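Local coordinates for protein HemO (Neisseria meningitidis, PDB 1P3V) that binds heme and probably opens its porphyrin ring by oxidative cleavage, as a heme-degrading oxygenase, at residues K13-D18 with A171-G176; V37-Y42 with L131-E136; C113-N118 with G150-A155. All blocks are in the same frame, centred on the assembly; numbering follows the deposited sequence.

Two of the three contacts flank the heme and one lies well away from it. Interactions 1 and 3 are buried helix pairs whose centres are about 15 Å apart, and both touch the porphyrin: 13-18 reaches a propionate through K16, while 113-118 runs its backbone against the ring. Interaction 2, partly buried and across the chain's centre from interaction 1, joins the start of helix 39-60 to a loop. Chemistry follows place. Interaction 1 is aliphatic, interaction 2 is a tyrosine stack with a leucine beside it, and interaction 3 combines a tryptophan on bare backbone with a polar cluster of glutamate, histidine and asparagine.

Interaction 1: residues K13-D18 with A171-G176; sequences KRLKAD and AEAIQG. With HEM (protoporphyrin IX containing Fe), chain B.
R14 and I174 meet first along 13-18: the two side chains cross at about a right angle, with R14 CG 4.0 Å from I174 CD1. The charged end of R14 goes on to a salt bridge with E170 and a hydrogen bond to the carbonyl of L9. L15 follows with one branch, CD2, which presses on I174 CG1 at 3.5 Å, a snug approach for two carbons, and also reaches A173 CB at 4.5 Å. K16 turns to the heme instead. Its chain stays extended until a bend at chi4 (60°) brings NZ to propionate O2D at 3.0 Å, a weak hydrogen bond, while its CB and CG lie near the other propionate oxygen. At D18 the side chain lies across the end of I174: D18 CB is 3.5 Å from I174 CG2, and D18 OD2 3.2 Å from I174 CD1, so a carboxylate oxygen rests on methyl groups. I174 is thus wedged among R14, L15 and D18. The segment axes pass 9.8 Å apart at a crossing angle of -43°. This is a helix-helix interface of the all-helical heme oxygenase fold, with helix 11-32 placed between helix 167-191 and the heme propionate.

Interaction 2: residues V37-Y42 with L131-E136; sequences VSKENY and LDYNGE
Y42 and Y133 form an offset stack that packs the first turn of helix 39-60 against the loop after helix 122-130, in the all-helical heme oxygenase fold. Starting from CB, Y42 meets L131 CD1 at 4.4 Å. The chi1 torsion of -176°, with CG anti to the backbone N, sends the ring off the helix and across to one face of the Y133 ring. Further out, CD2 lies 4.1 Å from Y133 CE1, and CE2 sits over the face of the Y133 ring, off-centre. The ring planes are 21° apart and the centroids 5.0 Å, while the two side chains run past each other in opposite directions. At the tip, Y42 OH is hydrogen-bonded to the carbonyl oxygen of G138, which fixes the far end of the ring to a later part of the same loop. L131 and Y133 stand on either side of D132, the positive-phi residue of the Schellman motif that ends helix 122-130. That turn presents both side chains to 37-42. L131 CD1 also approaches the carbonyl of S38, the N-cap residue of helix 39-60. One turn before Y42, the extended K39 crosses Y133 at about a right angle, its CG 3.8 Å from Y133 OH.

Interaction 3: residues C113-N118 with G150-A155; sequences CAEGSN and GKHWRA. With HEM (protoporphyrin IX containing Fe), chain B; CMO (carbon monoxide), chain C.
G116 lets the indole of W153 come right onto the helix backbone: CZ3 lies 3.3 Å from G116 CA, with the carbonyl carbon of E115 close by. This is the distal helix of the heme oxygenase fold, 104-120, packed nearly antiparallel (159°) against helix 149-162. On its heme side G116 C comes within 3.3 Å of heme C2D, so the bare backbone is pressed between porphyrin and indole. A chi1 of 169° swings the W153 indole away from its own backbone N and along E115, whose CB sits in the indole plane at its edge, and CZ2 of the same six-membered ring lies 3.9 Å from propionate O1D. Beyond the indole the contact turns polar. E115 bends at chi2, bringing OE2 to H152 NE2 for a weak, strongly bent hydrogen bond (126°), the carboxylate nearly perpendicular to the imidazole. A second weak but straight bond reaches the same oxygen from N118 ND2, which also lies at the edge of the imidazole. E115 OE1 is taken by Y60 OH, so both carboxylate oxygens are held in this buried place, and H145 stacks on H152. Farther along the heme face, S117 packs its CB on pyrrole atom C3C at 3.6 Å, while its carbonyl oxygen lies 2.7 Å from the oxygen of the bound carbon monoxide.

Interaction 1: residues K13-D18 with A171-G176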
loop_
_atom_site.group_PDB
_atom_site.type_symbol
_atom_site.label_atom_id
_atom_site.label_comp_id
_atom_site.label_asym_id
_atom_site.label_seq_id
_atom_site.Cartn_x
_atom_site.Cartn_y
_atom_site.Cartn_z
ATOM N N LYS A 13 4.020 -15.312 6.381
ATOM C CA LYS A 13 5.469 -15.201 6.506
ATOM C C LYS A 13 6.198 -15.635 5.238
ATOM O O LYS A 13 7.409 -15.470 5.121
ATOM C CB LYS A 13 5.962 -15.982 7.729
ATOM C CG LYS A 13 5.502 -15.336 9.032
ATOM C CD LYS A 13 6.215 -15.862 10.271
ATOM C CE LYS A 13 5.774 -15.055 11.504
ATOM N NZ LYS A 13 6.353 -15.551 12.791
ATOM N N ARG A 14 5.448 -16.165 4.282
ATOM C CA ARG A 14 6.023 -16.593 3.016
ATOM C C ARG A 14 5.908 -15.418 2.041
ATOM O O ARG A 14 6.818 -15.157 1.248
ATOM C CB ARG A 14 5.255 -17.791 2.481
ATOM C CG ARG A 14 6.015 -18.661 1.501
ATOM C CD ARG A 14 5.193 -19.915 1.257
ATOM N NE ARG A 14 4.672 -20.431 2.523
ATOM C CZ ARG A 14 3.618 -21.236 2.630
ATOM N NH1 ARG A 14 3.216 -21.658 3.825
ATOM N NH2 ARG A 14 2.962 -21.612 1.540
ATOM N N LEU A 15 4.776 -14.723 2.103
ATOM C CA LEU A 15 4.535 -13.557 1.259
ATOM C C LEU A 15 5.657 -12.575 1.585
ATOM O O LEU A 15 6.323 -12.046 0.698
ATOM C CB LEU A 15 3.175 -12.930 1.600
ATOM C CG LEU A 15 1.919 -13.714 1.204
ATOM C CD1 LEU A 15 0.690 -13.094 1.854
ATOM C CD2 LEU A 15 1.783 -13.731 -0.317
ATOM N N LYS A 16 5.858 -12.372 2.884
ATOM C CA LYS A 16 6.890 -11.489 3.405
ATOM C C LYS A 16 8.273 -11.904 2.901
ATOM O O LYS A 16 8.972 -11.124 2.247
ATOM C CB LYS A 16 6.864 -11.525 4.934
ATOM C CG LYS A 16 7.933 -10.691 5.611
ATOM C CD LYS A 16 7.856 -10.879 7.120
ATOM C CE LYS A 16 8.761 -9.902 7.856
ATOM N NZ LYS A 16 8.388 -8.475 7.579
ATOM N N ALA A 17 8.657 -13.139 3.192
ATOM C CA ALA A 17 9.960 -13.619 2.765
ATOM C C ALA A 17 10.209 -13.288 1.297
ATOM O O ALA A 17 11.194 -12.632 0.960
ATOM C CB ALA A 17 10.070 -15.132 3.000
ATOM N N ASP A 18 9.304 -13.721 0.428
ATOM C CA ASP A 18 9.449 -13.486 -1.005
ATOM C C ASP A 18 9.399 -12.046 -1.519
ATOM O O ASP A 18 9.836 -11.788 -2.642
ATOM C CB ASP A 18 8.399 -14.295 -1.765
ATOM C CG ASP A 18 8.688 -15.772 -1.748
ATOM O OD1 ASP A 18 9.717 -16.168 -1.152
ATOM O OD2 ASP A 18 7.889 -16.534 -2.334
ATOM N N ALA A 171 0.997 -19.432 -4.481
ATOM C CA ALA A 171 2.064 -19.070 -5.394
ATOM C C ALA A 171 1.651 -17.859 -6.223
ATOM O O ALA A 171 2.393 -16.877 -6.312
ATOM C CB ALA A 171 2.381 -20.239 -6.300
ATOM N N GLU A 172 0.465 -17.926 -6.827
ATOM C CA GLU A 172 -0.018 -16.829 -7.654
ATOM C C GLU A 172 -0.159 -15.553 -6.840
ATOM O O GLU A 172 0.030 -14.451 -7.367
ATOM C CB GLU A 172 -1.361 -17.176 -8.290
ATOM C CG GLU A 172 -1.353 -18.468 -9.080
ATOM C CD GLU A 172 -2.405 -18.494 -10.173
ATOM O OE1 GLU A 172 -3.501 -17.926 -9.961
ATOM O OE2 GLU A 172 -2.134 -19.092 -11.239
ATOM N N ALA A 173 -0.495 -15.706 -5.561
ATOM C CA ALA A 173 -0.658 -14.563 -4.681
ATOM C C ALA A 173 0.694 -13.888 -4.459
ATOM O O ALA A 173 0.789 -12.662 -4.464
ATOM C CB ALA A 173 -1.252 -15.000 -3.358
ATOM N N ILE A 174 1.742 -14.686 -4.271
ATOM C CA ILE A 174 3.069 -14.123 -4.060
ATOM C C ILE A 174 3.499 -13.429 -5.338
ATOM O O ILE A 174 4.223 -12.430 -5.305
ATOM C CB ILE A 174 4.109 -15.210 -3.695
ATOM C CG1 ILE A 174 3.806 -15.770 -2.308
ATOM C CG2 ILE A 174 5.509 -14.625 -3.706
ATOM C CD1 ILE A 174 4.760 -16.871 -1.871
ATOM N N GLN A 175 3.045 -13.960 -6.469
ATOM C CA GLN A 175 3.383 -13.362 -7.746
ATOM C C GLN A 175 2.618 -12.057 -7.882
ATOM O O GLN A 175 3.112 -11.093 -8.478
ATOM C CB GLN A 175 3.022 -14.296 -8.894
ATOM C CG GLN A 175 3.370 -13.729 -10.268
ATOM C CD GLN A 175 4.780 -13.141 -10.309
ATOM O OE1 GLN A 175 5.700 -13.648 -9.643
ATOM N NE2 GLN A 175 4.962 -12.072 -11.098
ATOM N N GLY A 176 1.410 -12.030 -7.321
ATOM C CA GLY A 176 0.598 -10.831 -7.374
ATOM C C GLY A 176 1.139 -9.752 -6.447
ATOM O O GLY A 176 1.099 -8.561 -6.773
HETATM C CHA HEM B . 5.834 -3.492 6.603
HETATM C CHB HEM B . 8.573 0.505 6.439
HETATM C CHC HEM B . 6.505 1.684 2.195
HETATM C CHD HEM B . 4.118 -2.571 2.093
HETATM C C1A HEM B . 6.795 -2.511 6.923
HETATM C C2A HEM B . 7.636 -2.475 8.134
HETATM C C3A HEM B . 8.415 -1.339 8.069
HETATM C C4A HEM B . 8.033 -0.694 6.839
HETATM C CMA HEM B . 9.506 -0.853 9.038
HETATM C CAA HEM B . 7.656 -3.484 9.289
HETATM C CBA HEM B . 6.422 -3.285 10.147
HETATM C CGA HEM B . 6.368 -4.228 11.342
HETATM O O1A HEM B . 6.581 -5.453 11.153
HETATM O O2A HEM B . 6.093 -3.745 12.467
HETATM C C1B HEM B . 8.296 1.119 5.218
HETATM C C2B HEM B . 8.743 2.462 4.915
HETATM C C3B HEM B . 8.156 2.833 3.736
HETATM C C4B HEM B . 7.338 1.686 3.312
HETATM C CMB HEM B . 9.644 3.285 5.806
HETATM C CAB HEM B . 8.233 4.068 3.071
HETATM C CBB HEM B . 9.388 4.951 2.989
HETATM C C1C HEM B . 5.663 0.611 1.830
HETATM C C2C HEM B . 4.762 0.650 0.680
HETATM C C3C HEM B . 4.150 -0.566 0.582
HETATM C C4C HEM B . 4.658 -1.335 1.712
HETATM C CMC HEM B . 4.457 1.893 -0.157
HETATM C CAC HEM B . 3.177 -1.006 -0.326
HETATM C CBC HEM B . 3.031 -0.662 -1.718
HETATM C C1D HEM B . 4.382 -3.173 3.325
HETATM C C2D HEM B . 3.963 -4.525 3.637
HETATM C C3D HEM B . 4.397 -4.746 4.919
HETATM C C4D HEM B . 5.111 -3.573 5.374
HETATM C CMD HEM B . 3.179 -5.469 2.710
HETATM C CAD HEM B . 4.136 -6.013 5.721
HETATM C CBD HEM B . 5.404 -6.840 5.927
HETATM C CGD HEM B . 5.162 -8.066 6.783
HETATM O O1D HEM B . 4.716 -9.106 6.250
HETATM O O2D HEM B . 5.409 -7.976 7.999
HETATM N NA HEM B . 7.081 -1.440 6.121
HETATM N NB HEM B . 7.421 0.630 4.229
HETATM N NC HEM B . 5.559 -0.587 2.495
HETATM N ND HEM B . 5.155 -2.634 4.354
HETATM FE FE HEM B . 6.357 -1.086 4.287
#

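Interaction 2: residues V37-Y42 with L131-E136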
loop_
_atom_site.group_PDB
_atom_site.type_symbol
_atom_site.label_atom_id
_atom_site.label_comp_id
_atom_site.label_asym_id
_atom_site.label_seq_id
_atom_site.Cartn_x
_atom_site.Cartn_y
_atom_site.Cartn_z
ATOM N N VAL A 37 9.579 16.387 2.347
ATOM C CA VAL A 37 10.515 17.497 2.312
ATOM C C VAL A 37 9.755 18.819 2.233
ATOM O O VAL A 37 10.033 19.742 2.988
ATOM C CB VAL A 37 11.494 17.364 1.113
ATOM C CG1 VAL A 37 10.797 17.730 -0.195
ATOM C CG2 VAL A 37 12.723 18.226 1.345
ATOM N N SER A 38 8.774 18.894 1.338
ATOM C CA SER A 38 7.981 20.106 1.164
ATOM C C SER A 38 6.523 19.727 0.944
ATOM O O SER A 38 6.188 18.546 0.945
ATOM C CB SER A 38 8.495 20.889 -0.041
ATOM O OG SER A 38 8.418 20.105 -1.220
ATOM N N LYS A 39 5.662 20.721 0.741
ATOM C CA LYS A 39 4.247 20.463 0.527
ATOM C C LYS A 39 3.952 19.845 -0.838
ATOM O O LYS A 39 3.226 18.857 -0.926
ATOM C CB LYS A 39 3.435 21.752 0.677
ATOM C CG LYS A 39 1.932 21.536 0.544
ATOM C CD LYS A 39 1.157 22.850 0.525
ATOM C CE LYS A 39 -0.304 22.611 0.159
ATOM N NZ LYS A 39 -1.066 23.878 -0.078
ATOM N N GLU A 40 4.491 20.439 -1.903
ATOM C CA GLU A 40 4.275 19.922 -3.253
ATOM C C GLU A 40 4.550 18.425 -3.228
ATOM O O GLU A 40 3.704 17.621 -3.612
ATOM C CB GLU A 40 5.236 20.565 -4.257
ATOM C CG GLU A 40 5.156 22.075 -4.378
ATOM C CD GLU A 40 6.078 22.619 -5.471
ATOM O OE1 GLU A 40 7.319 22.491 -5.346
ATOM O OE2 GLU A 40 5.554 23.169 -6.466
ATOM N N ASN A 41 5.746 18.072 -2.764
ATOM C CA ASN A 41 6.181 16.689 -2.677
ATOM C C ASN A 41 5.258 15.771 -1.886
ATOM O O ASN A 41 5.086 14.611 -2.245
ATOM C CB ASN A 41 7.598 16.632 -2.110
ATOM C CG ASN A 41 8.652 16.734 -3.194
ATOM O OD1 ASN A 41 8.436 17.384 -4.216
ATOM N ND2 ASN A 41 9.799 16.099 -2.976
ATOM N N TYR A 42 4.663 16.278 -0.814
ATOM C CA TYR A 42 3.757 15.461 -0.031
ATOM C C TYR A 42 2.457 15.296 -0.815
ATOM O O TYR A 42 1.736 14.312 -0.654
ATOM C CB TYR A 42 3.473 16.098 1.330
ATOM C CG TYR A 42 2.604 15.225 2.217
ATOM C CD1 TYR A 42 3.047 13.978 2.653
ATOM C CD2 TYR A 42 1.318 15.623 2.571
ATOM C CE1 TYR A 42 2.221 13.143 3.416
ATOM C CE2 TYR A 42 0.489 14.802 3.328
ATOM C CZ TYR A 42 0.943 13.565 3.745
ATOM O OH TYR A 42 0.106 12.754 4.486
ATOM N N LEU A 131 5.439 17.810 9.339
ATOM C CA LEU A 131 4.887 18.744 8.364
ATOM C C LEU A 131 3.501 19.290 8.730
ATOM O O LEU A 131 2.833 19.904 7.890
ATOM C CB LEU A 131 4.825 18.066 6.992
ATOM C CG LEU A 131 5.782 18.586 5.918
ATOM C CD1 LEU A 131 5.825 17.620 4.744
ATOM C CD2 LEU A 131 5.324 19.970 5.467
ATOM N N ASP A 132 3.074 19.065 9.972
ATOM C CA ASP A 132 1.773 19.543 10.444
ATOM C C ASP A 132 0.592 18.744 9.896
ATOM O O ASP A 132 -0.484 19.294 9.679
ATOM C CB ASP A 132 1.568 21.016 10.074
ATOM C CG ASP A 132 2.586 21.935 10.723
ATOM O OD1 ASP A 132 2.519 23.152 10.449
ATOM O OD2 ASP A 132 3.443 21.449 11.498
ATOM N N TYR A 133 0.786 17.454 9.665
ATOM C CA TYR A 133 -0.299 16.630 9.156
ATOM C C TYR A 133 -0.567 15.472 10.105
ATOM O O TYR A 133 0.355 14.952 10.732
ATOM C CB TYR A 133 0.046 16.107 7.764
ATOM C CG TYR A 133 0.216 17.201 6.737
ATOM C CD1 TYR A 133 1.482 17.555 6.266
ATOM C CD2 TYR A 133 -0.888 17.900 6.249
ATOM C CE1 TYR A 133 1.644 18.583 5.334
ATOM C CE2 TYR A 133 -0.741 18.930 5.318
ATOM C CZ TYR A 133 0.529 19.266 4.865
ATOM O OH TYR A 133 0.677 20.283 3.950
ATOM N N ASN A 134 -1.832 15.078 10.217
ATOM C CA ASN A 134 -2.204 13.976 11.098
ATOM C C ASN A 134 -3.579 13.384 10.783
ATOM O O ASN A 134 -4.179 13.679 9.744
ATOM C CB ASN A 134 -2.163 14.434 12.562
ATOM C CG ASN A 134 -2.915 15.732 12.790
ATOM O OD1 ASN A 134 -4.090 15.849 12.448
ATOM N ND2 ASN A 134 -2.236 16.716 13.370
ATOM N N GLY A 135 -4.066 12.554 11.704
ATOM C CA GLY A 135 -5.348 11.888 11.546
ATOM C C GLY A 135 -6.525 12.715 11.061
ATOM O O GLY A 135 -7.367 12.212 10.321
ATOM N N GLU A 136 -6.590 13.977 11.465
ATOM C CA GLU A 136 -7.702 14.839 11.073
ATOM C C GLU A 136 -7.402 15.712 9.856
ATOM O O GLU A 136 -8.317 16.173 9.178
ATOM C CB GLU A 136 -8.102 15.742 12.252
ATOM C CG GLU A 136 -8.579 15.007 13.502
ATOM C CD GLU A 136 -9.924 14.319 13.316
ATOM O OE1 GLU A 136 -10.877 14.983 12.856
ATOM O OE2 GLU A 136 -10.036 13.117 13.643
#

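Interaction 3: residues C113-N118 with G150-A155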
loop_
_atom_site.group_PDB
_atom_site.type_symbol
_atom_site.label_atom_id
_atom_site.label_comp_id
_atom_site.label_asym_id
_atom_site.label_seq_id
_atom_site.Cartn_x
_atom_site.Cartn_y
_atom_site.Cartn_z
ATOM N N CYS A 113 -0.004 -6.771 0.136
ATOM C CA CYS A 113 0.854 -5.624 -0.135
ATOM C C CYS A 113 0.216 -4.363 0.444
ATOM O O CYS A 113 0.876 -3.578 1.140
ATOM C CB CYS A 113 1.048 -5.472 -1.648
ATOM S SG CYS A 113 2.031 -4.029 -2.163
ATOM N N ALA A 114 -1.074 -4.182 0.165
ATOM C CA ALA A 114 -1.805 -3.027 0.659
ATOM C C ALA A 114 -1.996 -3.028 2.175
ATOM O O ALA A 114 -1.667 -2.036 2.835
ATOM C CB ALA A 114 -3.160 -2.932 -0.021
ATOM N N GLU A 115 -2.507 -4.129 2.732
ATOM C CA GLU A 115 -2.760 -4.173 4.178
ATOM C C GLU A 115 -1.479 -4.100 5.003
ATOM O O GLU A 115 -1.460 -3.538 6.097
ATOM C CB GLU A 115 -3.585 -5.417 4.562
ATOM C CG GLU A 115 -4.219 -5.326 5.951
ATOM C CD GLU A 115 -4.817 -3.945 6.241
ATOM O OE1 GLU A 115 -5.446 -3.346 5.332
ATOM O OE2 GLU A 115 -4.667 -3.453 7.374
ATOM N N GLY A 116 -0.404 -4.665 4.475
ATOM C CA GLY A 116 0.860 -4.599 5.180
ATOM C C GLY A 116 1.390 -3.172 5.241
ATOM O O GLY A 116 1.977 -2.778 6.251
ATOM N N SER A 117 1.184 -2.387 4.182
ATOM C CA SER A 117 1.669 -1.010 4.173
ATOM C C SER A 117 1.056 -0.185 5.310
ATOM O O SER A 117 1.575 0.874 5.668
ATOM C CB SER A 117 1.359 -0.335 2.831
ATOM O OG SER A 117 -0.036 -0.181 2.625
ATOM N N ASN A 118 -0.059 -0.662 5.858
ATOM C CA ASN A 118 -0.715 0.033 6.954
ATOM C C ASN A 118 0.037 -0.340 8.227
ATOM O O ASN A 118 0.092 0.430 9.187
ATOM C CB ASN A 118 -2.185 -0.388 7.036
ATOM C CG ASN A 118 -2.949 0.343 8.137
ATOM O OD1 ASN A 118 -2.612 1.481 8.510
ATOM N ND2 ASN A 118 -4.001 -0.302 8.652
ATOM N N GLY A 150 -0.194 -3.147 15.340
ATOM C CA GLY A 150 0.202 -4.524 15.576
ATOM C C GLY A 150 -0.937 -5.510 15.766
ATOM O O GLY A 150 -0.949 -6.588 15.172
ATOM N N LYS A 151 -1.895 -5.145 16.607
ATOM C CA LYS A 151 -3.028 -6.014 16.870
ATOM C C LYS A 151 -3.811 -6.210 15.578
ATOM O O LYS A 151 -3.957 -7.332 15.073
ATOM C CB LYS A 151 -3.925 -5.382 17.935
ATOM C CG LYS A 151 -3.206 -5.025 19.236
ATOM C CD LYS A 151 -2.589 -6.242 19.908
ATOM C CE LYS A 151 -1.990 -5.865 21.260
ATOM N NZ LYS A 151 -1.275 -7.004 21.912
ATOM N N HIS A 152 -4.295 -5.099 15.039
ATOM C CA HIS A 152 -5.065 -5.112 13.810
ATOM C C HIS A 152 -4.389 -5.924 12.705
ATOM O O HIS A 152 -5.059 -6.614 11.941
ATOM C CB HIS A 152 -5.300 -3.679 13.343
ATOM C CG HIS A 152 -5.868 -3.580 11.965
ATOM N ND1 HIS A 152 -7.054 -4.179 11.605
ATOM C CD2 HIS A 152 -5.411 -2.952 10.855
ATOM C CE1 HIS A 152 -7.306 -3.925 10.334
ATOM N NE2 HIS A 152 -6.325 -3.182 9.855
ATOM N N TRP A 153 -3.065 -5.842 12.618
ATOM C CA TRP A 153 -2.346 -6.580 11.589
ATOM C C TRP A 153 -2.310 -8.069 11.895
ATOM O O TRP A 153 -2.505 -8.899 11.009
ATOM C CB TRP A 153 -0.921 -6.051 11.436
ATOM C CG TRP A 153 -0.057 -6.935 10.599
ATOM C CD1 TRP A 153 0.950 -7.741 11.036
ATOM C CD2 TRP A 153 -0.123 -7.110 9.175
ATOM N NE1 TRP A 153 1.521 -8.406 9.980
ATOM C CE2 TRP A 153 0.884 -8.038 8.824
ATOM C CE3 TRP A 153 -0.931 -6.574 8.164
ATOM C CZ2 TRP A 153 1.103 -8.442 7.498
ATOM C CZ3 TRP A 153 -0.711 -6.975 6.848
ATOM C CH2 TRP A 153 0.299 -7.900 6.528
ATOM N N ARG A 154 -2.057 -8.407 13.153
ATOM C CA ARG A 154 -2.015 -9.807 13.547
ATOM C C ARG A 154 -3.381 -10.424 13.266
ATOM O O ARG A 154 -3.480 -11.560 12.799
ATOM C CB ARG A 154 -1.673 -9.912 15.032
ATOM C CG ARG A 154 -0.318 -9.313 15.356
ATOM C CD ARG A 154 -0.181 -8.971 16.826
ATOM N NE ARG A 154 0.942 -8.064 17.039
ATOM C CZ ARG A 154 1.036 -7.216 18.060
ATOM N NH1 ARG A 154 0.067 -7.157 18.969
ATOM N NH2 ARG A 154 2.095 -6.416 18.165
ATOM N N ALA A 155 -4.433 -9.657 13.537
ATOM C CA ALA A 155 -5.794 -10.124 13.304
ATOM C C ALA A 155 -5.988 -10.367 11.811
ATOM O O ALA A 155 -6.585 -11.363 11.409
ATOM C CB ALA A 155 -6.801 -9.094 13.810
HETATM C CHA HEM B . 5.834 -3.492 6.603
HETATM C CHB HEM B . 8.573 0.505 6.439
HETATM C CHC HEM B . 6.505 1.684 2.195
HETATM C CHD HEM B . 4.118 -2.571 2.093
HETATM C C1A HEM B . 6.795 -2.511 6.923
HETATM C C2A HEM B . 7.636 -2.475 8.134
HETATM C C3A HEM B . 8.415 -1.339 8.069
HETATM C C4A HEM B . 8.033 -0.694 6.839
HETATM C CMA HEM B . 9.506 -0.853 9.038
HETATM C CAA HEM B . 7.656 -3.484 9.289
HETATM C CBA HEM B . 6.422 -3.285 10.147
HETATM C CGA HEM B . 6.368 -4.228 11.342
HETATM O O1A HEM B . 6.581 -5.453 11.153
HETATM O O2A HEM B . 6.093 -3.745 12.467
HETATM C C1B HEM B . 8.296 1.119 5.218
HETATM C C2B HEM B . 8.743 2.462 4.915
HETATM C C3B HEM B . 8.156 2.833 3.736
HETATM C C4B HEM B . 7.338 1.686 3.312
HETATM C CMB HEM B . 9.644 3.285 5.806
HETATM C CAB HEM B . 8.233 4.068 3.071
HETATM C CBB HEM B . 9.388 4.951 2.989
HETATM C C1C HEM B . 5.663 0.611 1.830
HETATM C C2C HEM B . 4.762 0.650 0.680
HETATM C C3C HEM B . 4.150 -0.566 0.582
HETATM C C4C HEM B . 4.658 -1.335 1.712
HETATM C CMC HEM B . 4.457 1.893 -0.157
HETATM C CAC HEM B . 3.177 -1.006 -0.326
HETATM C CBC HEM B . 3.031 -0.662 -1.718
HETATM C C1D HEM B . 4.382 -3.173 3.325
HETATM C C2D HEM B . 3.963 -4.525 3.637
HETATM C C3D HEM B . 4.397 -4.746 4.919
HETATM C C4D HEM B . 5.111 -3.573 5.374
HETATM C CMD HEM B . 3.179 -5.469 2.710
HETATM C CAD HEM B . 4.136 -6.013 5.721
HETATM C CBD HEM B . 5.404 -6.840 5.927
HETATM C CGD HEM B . 5.162 -8.066 6.783
HETATM O O1D HEM B . 4.716 -9.106 6.250
HETATM O O2D HEM B . 5.409 -7.976 7.999
HETATM N NA HEM B . 7.081 -1.440 6.121
HETATM N NB HEM B . 7.421 0.630 4.229
HETATM N NC HEM B . 5.559 -0.587 2.495
HETATM N ND HEM B . 5.155 -2.634 4.354
HETATM FE FE HEM B . 6.357 -1.086 4.287
HETATM C C CMO C . 5.016 0.041 5.184
HETATM O O CMO C . 4.286 0.936 5.513
#